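PDB 4XWW: DR2417 from Deinococcus radiodurans, which is an RNase J, a homodimeric two-metal ribonuclease that degrades RNA from the 5' end and probably takes part in rRNA and mRNA maturation or decay. Local coordinates for residues A[44-49]-A[81-86]; A[25-30]-A[429-434]; A[343-348]-A[375-380]. All blocks are in the same frame, centred on the assembly; numbering follows the deposited sequence.

The three contacts surround one RNA path through the metallo-beta-lactamase and beta-CASP parts of RNase J. Interaction 1 holds H84 and H86, two zinc ligands, at the end of a core strand. Interaction 2 reaches the same sheet. Its centre is about 15 Å from that of interaction 1, and their nearest atoms are about 7 Å apart. By centres, interaction 3 lies about 24 Å from interaction 1 and about 25 Å from interaction 2, but its nearest atoms are only about 6 and 7 Å away. It binds the phosphodiester between U1 and U2. U3 touches interactions 1 and 3, while U2 touches interactions 2 and 3. Along the chain, interactions 1 and 3 are both nested within the loop closed by interaction 2.

Interaction 1 (A[44-49]-A[81-86]); sequences VVVDGG and ILTHGH. With ZN (zinc ion), chain E; nucleotides of chain C.
D47 grips T83 with both carboxylate oxygens. OD1 takes the backbone N of T83 at 2.9 Å, in a nearly straight bond (165°). OD2 takes the hydroxyl OG1 of T83, also at 2.9 Å. Each oxygen uses its syn lone pair, so the carboxylate takes T83 in a two-pronged grip. The T83 hydroxyl can face it because OG1 sits between the backbone N and the carbonyl carbon (chi1 61°). The same OG1 accepts from H84 ND1 at 3.0 Å, with the oxygen near the ring plane. That bond and the zinc bond at NE2 together fix the rotation of the ring. H84 NE2 binds zinc at 2.1 Å, and H86 ND1 binds it at the same distance. T83 is thus a second-shell residue behind H84, and D47 holds it from one step further out. This is the metallo-beta-lactamase fold, with the HxHxDH motif starting at H84, just beyond strand 77-82. H153 and water 1 complete the zinc site. The water also donates to OP2 of U3 in the RNA of chain C, while O5' of U3 lies over one face of the H86 ring. D47 OD2 has a further partner, H89 ND1, and there D47 bonds a ligand of the second zinc directly. Behind the site the strands run parallel. I81 N donates to V45 O at 2.9 Å, and D47 N donates to I81 O at 2.8 Å. V46 and I81 lie side by side on one sheet face, with V46 CG2 4.0 Å from I81 CB. I81 CD1 also reaches V44 CG1, and V46 CG1 touches the methyl of T83. F140 and F148 pack on I81, while Y161 touches V46 and T83.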
loop_
_atom_site.group_PDB
_atom_site.type_symbol
_atom_site.label_atom_id
_atom_site.label_comp_id
_atom_site.label_asym_id
_atom_site.label_seq_id
_atom_site.Cartn_x
_atom_site.Cartn_y
_atom_site.Cartn_z
ATOM N N VAL A 44 -4.597 7.455 -36.748
ATOM C CA VAL A 44 -4.290 8.560 -35.852
ATOM C C VAL A 44 -4.046 7.970 -34.471
ATOM O O VAL A 44 -4.798 7.097 -34.038
ATOM C CB VAL A 44 -5.435 9.583 -35.800
ATOM C CG1 VAL A 44 -5.061 10.763 -34.902
ATOM C CG2 VAL A 44 -5.773 10.066 -37.213
ATOM N N VAL A 45 -3.001 8.425 -33.789
ATOM C CA VAL A 45 -2.714 7.934 -32.427
ATOM C C VAL A 45 -2.961 9.048 -31.416
ATOM O O VAL A 45 -2.705 10.218 -31.700
ATOM C CB VAL A 45 -1.258 7.428 -32.294
ATOM C CG1 VAL A 45 -1.056 6.670 -30.947
ATOM C CG2 VAL A 45 -0.894 6.512 -33.456
ATOM N N VAL A 46 -3.442 8.698 -30.225
ATOM C CA VAL A 46 -3.711 9.703 -29.206
ATOM C C VAL A 46 -2.908 9.383 -27.944
ATOM O O VAL A 46 -3.065 8.305 -27.377
ATOM C CB VAL A 46 -5.207 9.782 -28.887
ATOM C CG1 VAL A 46 -5.465 10.811 -27.771
ATOM C CG2 VAL A 46 -6.008 10.146 -30.157
ATOM N N ASP A 47 -1.950 10.248 -27.633
ATOM C CA ASP A 47 -1.180 10.197 -26.397
ATOM C C ASP A 47 -0.093 9.121 -26.447
ATOM O O ASP A 47 -0.113 8.253 -27.315
ATOM C CB ASP A 47 -2.096 10.052 -25.181
ATOM C CG ASP A 47 -2.807 11.351 -24.838
ATOM O OD1 ASP A 47 -2.422 12.396 -25.395
ATOM O OD2 ASP A 47 -3.744 11.328 -24.018
ATOM N N GLY A 48 0.853 9.190 -25.518
ATOM C CA GLY A 48 1.881 8.173 -25.377
ATOM C C GLY A 48 2.422 8.146 -23.961
ATOM O O GLY A 48 3.555 8.546 -23.725
ATOM N N GLY A 49 1.605 7.690 -23.022
ATOM C CA GLY A 49 1.932 7.739 -21.609
ATOM C C GLY A 49 2.885 6.689 -21.070
ATOM O O GLY A 49 3.125 5.668 -21.708
ATOM N N ILE A 81 -2.247 13.094 -31.606
ATOM C CA ILE A 81 -2.932 14.053 -30.752
ATOM C C ILE A 81 -2.406 13.897 -29.327
ATOM O O ILE A 81 -2.368 12.779 -28.812
ATOM C CB ILE A 81 -4.451 13.814 -30.746
ATOM C CG1 ILE A 81 -5.046 14.057 -32.138
ATOM C CG2 ILE A 81 -5.157 14.680 -29.703
ATOM C CD1 ILE A 81 -6.456 13.576 -32.233
ATOM N N LEU A 82 -1.994 15.002 -28.704
ATOM C CA LEU A 82 -1.564 14.974 -27.301
ATOM C C LEU A 82 -2.537 15.798 -26.457
ATOM O O LEU A 82 -2.613 17.020 -26.627
ATOM C CB LEU A 82 -0.134 15.517 -27.153
ATOM C CG LEU A 82 0.946 14.850 -27.993
ATOM C CD1 LEU A 82 2.311 15.395 -27.594
ATOM C CD2 LEU A 82 0.891 13.343 -27.745
ATOM N N THR A 83 -3.271 15.142 -25.552
ATOM C CA THR A 83 -4.365 15.820 -24.848
ATOM C C THR A 83 -3.907 16.734 -23.704
ATOM O O THR A 83 -4.544 17.743 -23.438
ATOM C CB THR A 83 -5.410 14.821 -24.279
ATOM O OG1 THR A 83 -4.793 13.927 -23.334
ATOM C CG2 THR A 83 -6.074 13.999 -25.414
ATOM N N HIS A 84 -2.818 16.364 -23.040
ATOM C CA HIS A 84 -2.262 17.163 -21.940
ATOM C C HIS A 84 -0.916 16.586 -21.505
ATOM O O HIS A 84 -0.544 15.483 -21.909
ATOM C CB HIS A 84 -3.219 17.263 -20.726
ATOM C CG HIS A 84 -3.502 15.969 -20.007
ATOM N ND1 HIS A 84 -4.180 14.923 -20.583
ATOM C CD2 HIS A 84 -3.268 15.598 -18.714
ATOM C CE1 HIS A 84 -4.348 13.953 -19.696
ATOM N NE2 HIS A 84 -3.801 14.348 -18.556
ATOM N N GLY A 85 -0.183 17.341 -20.692
ATOM C CA GLY A 85 1.209 17.036 -20.415
ATOM C C GLY A 85 1.461 16.175 -19.162
ATOM O O GLY A 85 2.597 16.142 -18.690
ATOM N N HIS A 86 0.448 15.499 -18.629
ATOM C CA HIS A 86 0.692 14.540 -17.521
ATOM C C HIS A 86 1.547 13.371 -17.997
ATOM O O HIS A 86 1.452 12.946 -19.146
ATOM C CB HIS A 86 -0.619 14.003 -16.928
ATOM C CG HIS A 86 -1.213 14.881 -15.881
ATOM N ND1 HIS A 86 -2.568 14.956 -15.648
ATOM C CD2 HIS A 86 -0.637 15.738 -15.001
ATOM C CE1 HIS A 86 -2.807 15.813 -14.673
ATOM N NE2 HIS A 86 -1.646 16.290 -14.253
HETATM ZN ZN ZN E . -4.164 13.893 -16.498
ATOM P P U C 3 -3.198 11.703 -13.057
ATOM O OP1 U C 3 -4.342 12.627 -12.884
ATOM O OP2 U C 3 -3.112 10.857 -14.270
ATOM O "O5'" U C 3 -1.866 12.562 -12.921
ATOM C "C5'" U C 3 -1.589 13.287 -11.713
ATOM C "C4'" U C 3 -0.138 13.121 -11.343
ATOM O "O4'" U C 3 0.026 11.905 -10.563
ATOM C "C3'" U C 3 0.819 13.008 -12.526
ATOM O "O3'" U C 3 1.977 13.791 -12.285
ATOM C "C2'" U C 3 1.162 11.522 -12.563
ATOM O "O2'" U C 3 2.438 11.247 -13.105
ATOM C "C1'" U C 3 1.108 11.164 -11.081
ATOM N N1 U C 3 0.858 9.739 -10.840
ATOM C C2 U C 3 1.696 9.077 -9.965
ATOM O O2 U C 3 2.612 9.630 -9.381
ATOM N N3 U C 3 1.416 7.746 -9.795
ATOM C C4 U C 3 0.411 7.020 -10.397
ATOM O O4 U C 3 0.290 5.821 -10.138
ATOM C C5 U C 3 -0.409 7.774 -11.293
ATOM C C6 U C 3 -0.160 9.075 -11.483
ATOM P P U C 4 2.670 14.571 -13.482
ATOM O OP1 U C 4 2.417 16.017 -13.298
ATOM O OP2 U C 4 2.295 13.913 -14.753
ATOM O "O5'" U C 4 4.222 14.355 -13.195
ATOM C "C5'" U C 4 4.760 13.053 -12.926
ATOM C "C4'" U C 4 4.967 12.866 -11.443
ATOM O "O4'" U C 4 5.080 11.442 -11.166
ATOM C "C3'" U C 4 6.228 13.502 -10.859
ATOM O "O3'" U C 4 5.994 14.844 -10.432
ATOM C "C2'" U C 4 6.618 12.506 -9.773
ATOM O "O2'" U C 4 5.830 12.581 -8.605
ATOM C "C1'" U C 4 6.279 11.189 -10.463
ATOM N N1 U C 4 7.296 10.762 -11.433
ATOM C C2 U C 4 8.174 9.769 -11.046
ATOM O O2 U C 4 8.135 9.241 -9.949
ATOM N N3 U C 4 9.099 9.416 -11.997
ATOM C C4 U C 4 9.237 9.940 -13.264
ATOM O O4 U C 4 10.124 9.514 -14.004
ATOM C C5 U C 4 8.291 10.964 -13.588
ATOM C C6 U C 4 7.376 11.331 -12.683
HETATM O O HOH W 1 -4.708 12.154 -16.100
#

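Interaction 2 (A[25-30]-A[429-434]); sequences GGMGEI and AKNGDI. With nucleotides of chain C.
N431 plugs its amide into the loop 25-30. This loop follows the first strand of the metallo-beta-lactamase domain, and N431 stands at the second position of a type II beta turn, K430 to D433, that leads into strand 433-438. The two neighbouring strands of one sheet, 19-23 and 433-438, are thereby also joined at their loops. N431 uses both ends of the amide. OD1 accepts from the backbone N of M27 at 3.0 Å, with the donor tilted 19° from the carbonyl plane. ND2 donates to E29 OE2, also at 3.0 Å. The carboxylate and amide planes stand 53° apart. ND2 meets OE2 from above the carboxylate plane, and G26 N reaches the same oxygen from the opposite face. K32 adds a salt bridge to it, so several donors gather on one oxygen. This would probably keep E29 ionised. The side chain of M27 packs against A429. Its CB points toward the turn and makes a van der Waals contact with A429 O at 3.6 Å. The chain then bends at chi2 (-69°), which carries SD and CE alongside the methyl of A429. The apolar pair is CE and A429 CB, 4.0 Å apart. W402 and Q409 also touch M27. A429 also packs on L400, and its O accepts from Q409 NE2. Farther along the loop, I30 meets the base and ribose of U2 in the RNA. Water 2 bridges the two backbones, donating to M27 O at 2.8 Å and accepting from N431 N at 2.9 Å.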
loop_
_atom_site.group_PDB
_atom_site.type_symbol
_atom_site.label_atom_id
_atom_site.label_comp_id
_atom_site.label_asym_id
_atom_site.label_seq_id
_atom_site.Cartn_x
_atom_site.Cartn_y
_atom_site.Cartn_z
ATOM N N GLY A 25 -2.980 1.126 -24.445
ATOM C CA GLY A 25 -2.655 1.332 -23.045
ATOM C C GLY A 25 -3.705 2.247 -22.461
ATOM O O GLY A 25 -4.328 3.001 -23.198
ATOM N N GLY A 26 -3.897 2.184 -21.151
ATOM C CA GLY A 26 -4.839 3.052 -20.465
ATOM C C GLY A 26 -6.233 2.484 -20.249
ATOM O O GLY A 26 -7.072 3.107 -19.600
ATOM N N MET A 27 -6.478 1.294 -20.785
ATOM C CA MET A 27 -7.732 0.587 -20.551
ATOM C C MET A 27 -7.512 -0.501 -19.498
ATOM O O MET A 27 -6.550 -1.261 -19.591
ATOM C CB MET A 27 -8.249 -0.051 -21.840
ATOM C CG MET A 27 -8.890 0.917 -22.831
ATOM S SD MET A 27 -10.451 1.598 -22.266
ATOM C CE MET A 27 -11.009 2.393 -23.789
ATOM N N GLY A 28 -8.388 -0.583 -18.504
ATOM C CA GLY A 28 -8.223 -1.606 -17.476
ATOM C C GLY A 28 -7.058 -1.311 -16.543
ATOM O O GLY A 28 -6.580 -2.191 -15.800
ATOM N N GLU A 29 -6.608 -0.059 -16.583
ATOM C CA GLU A 29 -5.514 0.432 -15.750
ATOM C C GLU A 29 -5.593 1.945 -15.703
ATOM O O GLU A 29 -6.253 2.573 -16.543
ATOM C CB GLU A 29 -4.159 0.021 -16.321
ATOM C CG GLU A 29 -3.901 0.647 -17.708
ATOM C CD GLU A 29 -2.568 0.248 -18.299
ATOM O OE1 GLU A 29 -1.667 -0.153 -17.538
ATOM O OE2 GLU A 29 -2.421 0.330 -19.537
ATOM N N ILE A 30 -4.887 2.527 -14.748
ATOM C CA ILE A 30 -4.663 3.947 -14.744
ATOM C C ILE A 30 -3.175 4.174 -15.027
ATOM O O ILE A 30 -2.325 3.934 -14.171
ATOM C CB ILE A 30 -5.084 4.569 -13.427
ATOM C CG1 ILE A 30 -6.592 4.358 -13.238
ATOM C CG2 ILE A 30 -4.715 6.054 -13.414
ATOM C CD1 ILE A 30 -7.153 4.924 -11.973
ATOM N N ALA A 429 -13.481 -2.176 -22.525
ATOM C CA ALA A 429 -12.344 -2.558 -23.353
ATOM C C ALA A 429 -11.114 -2.909 -22.514
ATOM O O ALA A 429 -10.939 -2.437 -21.375
ATOM C CB ALA A 429 -12.012 -1.453 -24.376
ATOM N N LYS A 430 -10.300 -3.783 -23.098
ATOM C CA LYS A 430 -8.986 -4.167 -22.593
ATOM C C LYS A 430 -7.948 -3.659 -23.564
ATOM O O LYS A 430 -8.250 -3.520 -24.746
ATOM C CB LYS A 430 -8.861 -5.691 -22.469
ATOM C CG LYS A 430 -9.866 -6.329 -21.533
ATOM C CD LYS A 430 -9.613 -7.834 -21.475
ATOM C CE LYS A 430 -10.887 -8.607 -21.159
ATOM N NZ LYS A 430 -11.816 -8.645 -22.321
ATOM N N ASN A 431 -6.732 -3.391 -23.092
ATOM C CA ASN A 431 -5.642 -3.073 -24.015
ATOM C C ASN A 431 -5.479 -4.184 -25.044
ATOM O O ASN A 431 -5.544 -5.366 -24.698
ATOM C CB ASN A 431 -4.326 -2.873 -23.269
ATOM C CG ASN A 431 -4.366 -1.720 -22.325
ATOM O OD1 ASN A 431 -5.111 -0.760 -22.529
ATOM N ND2 ASN A 431 -3.562 -1.790 -21.275
ATOM N N GLY A 432 -5.251 -3.800 -26.297
ATOM C CA GLY A 432 -5.130 -4.747 -27.398
ATOM C C GLY A 432 -6.443 -5.088 -28.078
ATOM O O GLY A 432 -6.442 -5.674 -29.154
ATOM N N ASP A 433 -7.566 -4.712 -27.477
ATOM C CA ASP A 433 -8.859 -4.983 -28.115
ATOM C C ASP A 433 -9.001 -4.192 -29.408
ATOM O O ASP A 433 -8.636 -3.010 -29.472
ATOM C CB ASP A 433 -10.036 -4.617 -27.206
ATOM C CG ASP A 433 -10.323 -5.657 -26.153
ATOM O OD1 ASP A 433 -9.733 -6.758 -26.201
ATOM O OD2 ASP A 433 -11.171 -5.366 -25.285
ATOM N N ILE A 434 -9.541 -4.838 -30.435
ATOM C CA ILE A 434 -9.981 -4.111 -31.616
ATOM C C ILE A 434 -11.464 -3.830 -31.441
ATOM O O ILE A 434 -12.287 -4.744 -31.492
ATOM C CB ILE A 434 -9.746 -4.897 -32.931
ATOM C CG1 ILE A 434 -8.289 -5.333 -33.046
ATOM C CG2 ILE A 434 -10.142 -4.049 -34.117
ATOM C CD1 ILE A 434 -8.064 -6.415 -34.077
ATOM P P U C 2 -6.250 12.940 -7.988
ATOM O OP1 U C 2 -5.715 14.079 -8.767
ATOM O OP2 U C 2 -7.676 12.567 -8.119
ATOM O "O5'" U C 2 -5.413 11.624 -8.309
ATOM C "C5'" U C 2 -3.976 11.632 -8.328
ATOM C "C4'" U C 2 -3.460 10.713 -9.410
ATOM O "O4'" U C 2 -3.644 9.324 -9.013
ATOM C "C3'" U C 2 -4.130 10.852 -10.776
ATOM O "O3'" U C 2 -3.135 10.749 -11.783
ATOM C "C2'" U C 2 -5.025 9.619 -10.849
ATOM O "O2'" U C 2 -5.288 9.206 -12.173
ATOM C "C1'" U C 2 -4.170 8.601 -10.102
ATOM N N1 U C 2 -4.917 7.447 -9.586
ATOM C C2 U C 2 -4.336 6.200 -9.713
ATOM O O2 U C 2 -3.244 6.027 -10.224
ATOM N N3 U C 2 -5.086 5.163 -9.219
ATOM C C4 U C 2 -6.327 5.238 -8.626
ATOM O O4 U C 2 -6.873 4.207 -8.229
ATOM C C5 U C 2 -6.863 6.561 -8.535
ATOM C C6 U C 2 -6.156 7.595 -9.006
HETATM O O HOH W 2 -6.240 -3.922 -20.251
#

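Interaction 3 (A[343-348]-A[375-380]); sequences SSNPIP and RVHASG. With nucleotides of chain C.
The S343 hydroxyl donates to V376 O, with OG 2.6 Å from the carbonyl oxygen and lying nearly in line with the C=O bond. OG stands opposite the backbone N across the CA-CB bond (chi1 -170°), which brings it to that carbonyl. R251 NH1 has hydrogen bonds to both S343 OG and H377 ND1, so one guanidinium ties the two loops together. The other ring nitrogen, H377 NE2, is hydrogen-bonded to O3' of U1 at 2.8 Å. That oxygen lies at the ring edge, in plane, and bridges to the phosphate of U2. G380 N donates to OP1 of the same phosphate at 3.1 Å, almost straight (172°).

Segment 343-348 packs over one face of the H377 ring. S344 CA makes a CH-pi contact, 3.8 Å from the ring centroid. N345 N lies above the same face, toward the rim. The amide of N345 stands steeply to the ring, its plane 80° away, and its ND2 comes 3.7 Å from H377 CD2.

Van der Waals contacts of I347 and P348 reach the nucleotides. I347 CG1 lies 3.3 Å from O4' of U2, and its CD1 meets the base of U3. P348 CG touches the base of U2 near O4. These loops follow strands 339-342 and 367-369, neighbours in the parallel sheet of the beta-CASP domain, and H377 to G380 belong to the predicted substrate site. With ND1 tied to R251, NE2 is directed at the RNA backbone. The bonds that H377 and G380 make to RNA both fall on the U1-U2 phosphodiester, while the base contacts of I347 and P348 are van der Waals, consistent with a nuclease that reads the backbone more than the sequence.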
loop_
_atom_site.group_PDB
_atom_site.type_symbol
_atom_site.label_atom_id
_atom_site.label_comp_id
_atom_site.label_asym_id
_atom_site.label_seq_id
_atom_site.Cartn_x
_atom_site.Cartn_y
_atom_site.Cartn_z
ATOM N N SER A 343 -0.901 19.020 0.384
ATOM C CA SER A 343 -1.993 19.403 -0.511
ATOM C C SER A 343 -2.120 18.338 -1.596
ATOM O O SER A 343 -1.844 18.592 -2.766
ATOM C CB SER A 343 -1.735 20.792 -1.109
ATOM O OG SER A 343 -2.869 21.295 -1.808
ATOM N N SER A 344 -2.551 17.150 -1.183
ATOM C CA SER A 344 -2.553 15.947 -2.014
ATOM C C SER A 344 -3.155 14.802 -1.208
ATOM O O SER A 344 -3.307 14.905 0.001
ATOM C CB SER A 344 -1.143 15.564 -2.463
ATOM O OG SER A 344 -0.313 15.369 -1.340
ATOM N N ASN A 345 -3.492 13.725 -1.904
ATOM C CA ASN A 345 -3.929 12.489 -1.299
ATOM C C ASN A 345 -2.981 11.431 -1.806
ATOM O O ASN A 345 -2.563 11.487 -2.958
ATOM C CB ASN A 345 -5.359 12.131 -1.700
ATOM C CG ASN A 345 -6.398 12.776 -0.826
ATOM O OD1 ASN A 345 -6.243 12.866 0.394
ATOM N ND2 ASN A 345 -7.495 13.199 -1.446
ATOM N N PRO A 346 -2.665 10.434 -0.976
ATOM C CA PRO A 346 -1.817 9.352 -1.493
ATOM C C PRO A 346 -2.475 8.568 -2.622
ATOM O O PRO A 346 -3.622 8.145 -2.521
ATOM C CB PRO A 346 -1.626 8.425 -0.283
ATOM C CG PRO A 346 -2.058 9.218 0.907
ATOM C CD PRO A 346 -3.064 10.220 0.426
ATOM N N ILE A 347 -1.747 8.413 -3.709
ATOM C CA ILE A 347 -2.183 7.566 -4.807
ATOM C C ILE A 347 -2.088 6.111 -4.330
ATOM O O ILE A 347 -1.140 5.761 -3.637
ATOM C CB ILE A 347 -1.311 7.819 -6.040
ATOM C CG1 ILE A 347 -1.487 9.276 -6.492
ATOM C CG2 ILE A 347 -1.635 6.833 -7.160
ATOM C CD1 ILE A 347 -0.467 9.732 -7.496
ATOM N N PRO A 348 -3.077 5.274 -4.684
ATOM C CA PRO A 348 -3.055 3.862 -4.279
ATOM C C PRO A 348 -1.695 3.223 -4.499
ATOM O O PRO A 348 -1.123 3.325 -5.589
ATOM C CB PRO A 348 -4.114 3.232 -5.180
ATOM C CG PRO A 348 -5.102 4.335 -5.378
ATOM C CD PRO A 348 -4.305 5.611 -5.432
ATOM N N ARG A 375 -9.578 20.141 4.222
ATOM C CA ARG A 375 -9.878 19.936 2.803
ATOM C C ARG A 375 -8.922 20.767 1.981
ATOM O O ARG A 375 -9.247 21.883 1.570
ATOM C CB ARG A 375 -11.321 20.295 2.459
ATOM C CG ARG A 375 -11.681 19.799 1.047
ATOM C CD ARG A 375 -13.046 20.252 0.544
ATOM N NE ARG A 375 -14.128 19.848 1.435
ATOM C CZ ARG A 375 -14.739 18.669 1.388
ATOM N NH1 ARG A 375 -15.713 18.395 2.248
ATOM N NH2 ARG A 375 -14.378 17.763 0.489
ATOM N N VAL A 376 -7.731 20.223 1.769
ATOM C CA VAL A 376 -6.670 20.967 1.122
ATOM C C VAL A 376 -6.249 20.315 -0.203
ATOM O O VAL A 376 -5.194 20.613 -0.745
ATOM C CB VAL A 376 -5.449 21.133 2.048
ATOM C CG1 VAL A 376 -5.809 22.050 3.213
ATOM C CG2 VAL A 376 -4.957 19.784 2.570
ATOM N N HIS A 377 -7.092 19.430 -0.719
ATOM C CA HIS A 377 -6.862 18.856 -2.045
ATOM C C HIS A 377 -8.162 18.574 -2.767
ATOM O O HIS A 377 -9.125 18.102 -2.153
ATOM C CB HIS A 377 -6.064 17.557 -1.927
ATOM C CG HIS A 377 -5.791 16.900 -3.242
ATOM N ND1 HIS A 377 -4.927 17.428 -4.181
ATOM C CD2 HIS A 377 -6.257 15.747 -3.772
ATOM C CE1 HIS A 377 -4.888 16.637 -5.237
ATOM N NE2 HIS A 377 -5.680 15.602 -5.009
ATOM N N ALA A 378 -8.175 18.849 -4.073
ATOM C CA ALA A 378 -9.249 18.434 -4.966
ATOM C C ALA A 378 -8.671 17.588 -6.076
ATOM O O ALA A 378 -7.690 17.970 -6.704
ATOM C CB ALA A 378 -9.975 19.652 -5.553
ATOM N N SER A 379 -9.300 16.452 -6.338
ATOM C CA SER A 379 -8.924 15.580 -7.450
ATOM C C SER A 379 -8.968 16.306 -8.800
ATOM O O SER A 379 -9.772 17.219 -9.001
ATOM C CB SER A 379 -9.866 14.361 -7.487
ATOM O OG SER A 379 -9.621 13.537 -8.622
ATOM N N GLY A 380 -8.102 15.889 -9.709
ATOM C CA GLY A 380 -8.178 16.358 -11.080
ATOM C C GLY A 380 -9.284 15.675 -11.878
ATOM O O GLY A 380 -9.479 16.010 -13.049
ATOM P P U C 2 -6.250 12.940 -7.988
ATOM O OP1 U C 2 -5.715 14.079 -8.767
ATOM O OP2 U C 2 -7.676 12.567 -8.119
ATOM O "O5'" U C 2 -5.413 11.624 -8.309
ATOM C "C5'" U C 2 -3.976 11.632 -8.328
ATOM C "C4'" U C 2 -3.460 10.713 -9.410
ATOM O "O4'" U C 2 -3.644 9.324 -9.013
ATOM C "C3'" U C 2 -4.130 10.852 -10.776
ATOM O "O3'" U C 2 -3.135 10.749 -11.783
ATOM C "C2'" U C 2 -5.025 9.619 -10.849
ATOM O "O2'" U C 2 -5.288 9.206 -12.173
ATOM C "C1'" U C 2 -4.170 8.601 -10.102
ATOM N N1 U C 2 -4.917 7.447 -9.586
ATOM C C2 U C 2 -4.336 6.200 -9.713
ATOM O O2 U C 2 -3.244 6.027 -10.224
ATOM N N3 U C 2 -5.086 5.163 -9.219
ATOM C C4 U C 2 -6.327 5.238 -8.626
ATOM O O4 U C 2 -6.873 4.207 -8.229
ATOM C C5 U C 2 -6.863 6.561 -8.535
ATOM C C6 U C 2 -6.156 7.595 -9.006
ATOM P P U C 3 -3.198 11.703 -13.057
ATOM O OP1 U C 3 -4.342 12.627 -12.884
ATOM O OP2 U C 3 -3.112 10.857 -14.270
ATOM O "O5'" U C 3 -1.866 12.562 -12.921
ATOM C "C5'" U C 3 -1.589 13.287 -11.713
ATOM C "C4'" U C 3 -0.138 13.121 -11.343
ATOM O "O4'" U C 3 0.026 11.905 -10.563
ATOM C "C3'" U C 3 0.819 13.008 -12.526
ATOM O "O3'" U C 3 1.977 13.791 -12.285
ATOM C "C2'" U C 3 1.162 11.522 -12.563
ATOM O "O2'" U C 3 2.438 11.247 -13.105
ATOM C "C1'" U C 3 1.108 11.164 -11.081
ATOM N N1 U C 3 0.858 9.739 -10.840
ATOM C C2 U C 3 1.696 9.077 -9.965
ATOM O O2 U C 3 2.612 9.630 -9.381
ATOM N N3 U C 3 1.416 7.746 -9.795
ATOM C C4 U C 3 0.411 7.020 -10.397
ATOM O O4 U C 3 0.290 5.821 -10.138
ATOM C C5 U C 3 -0.409 7.774 -11.293
ATOM C C6 U C 3 -0.160 9.075 -11.483
ATOM O "O3'" U C 1 -5.949 13.208 -6.434
#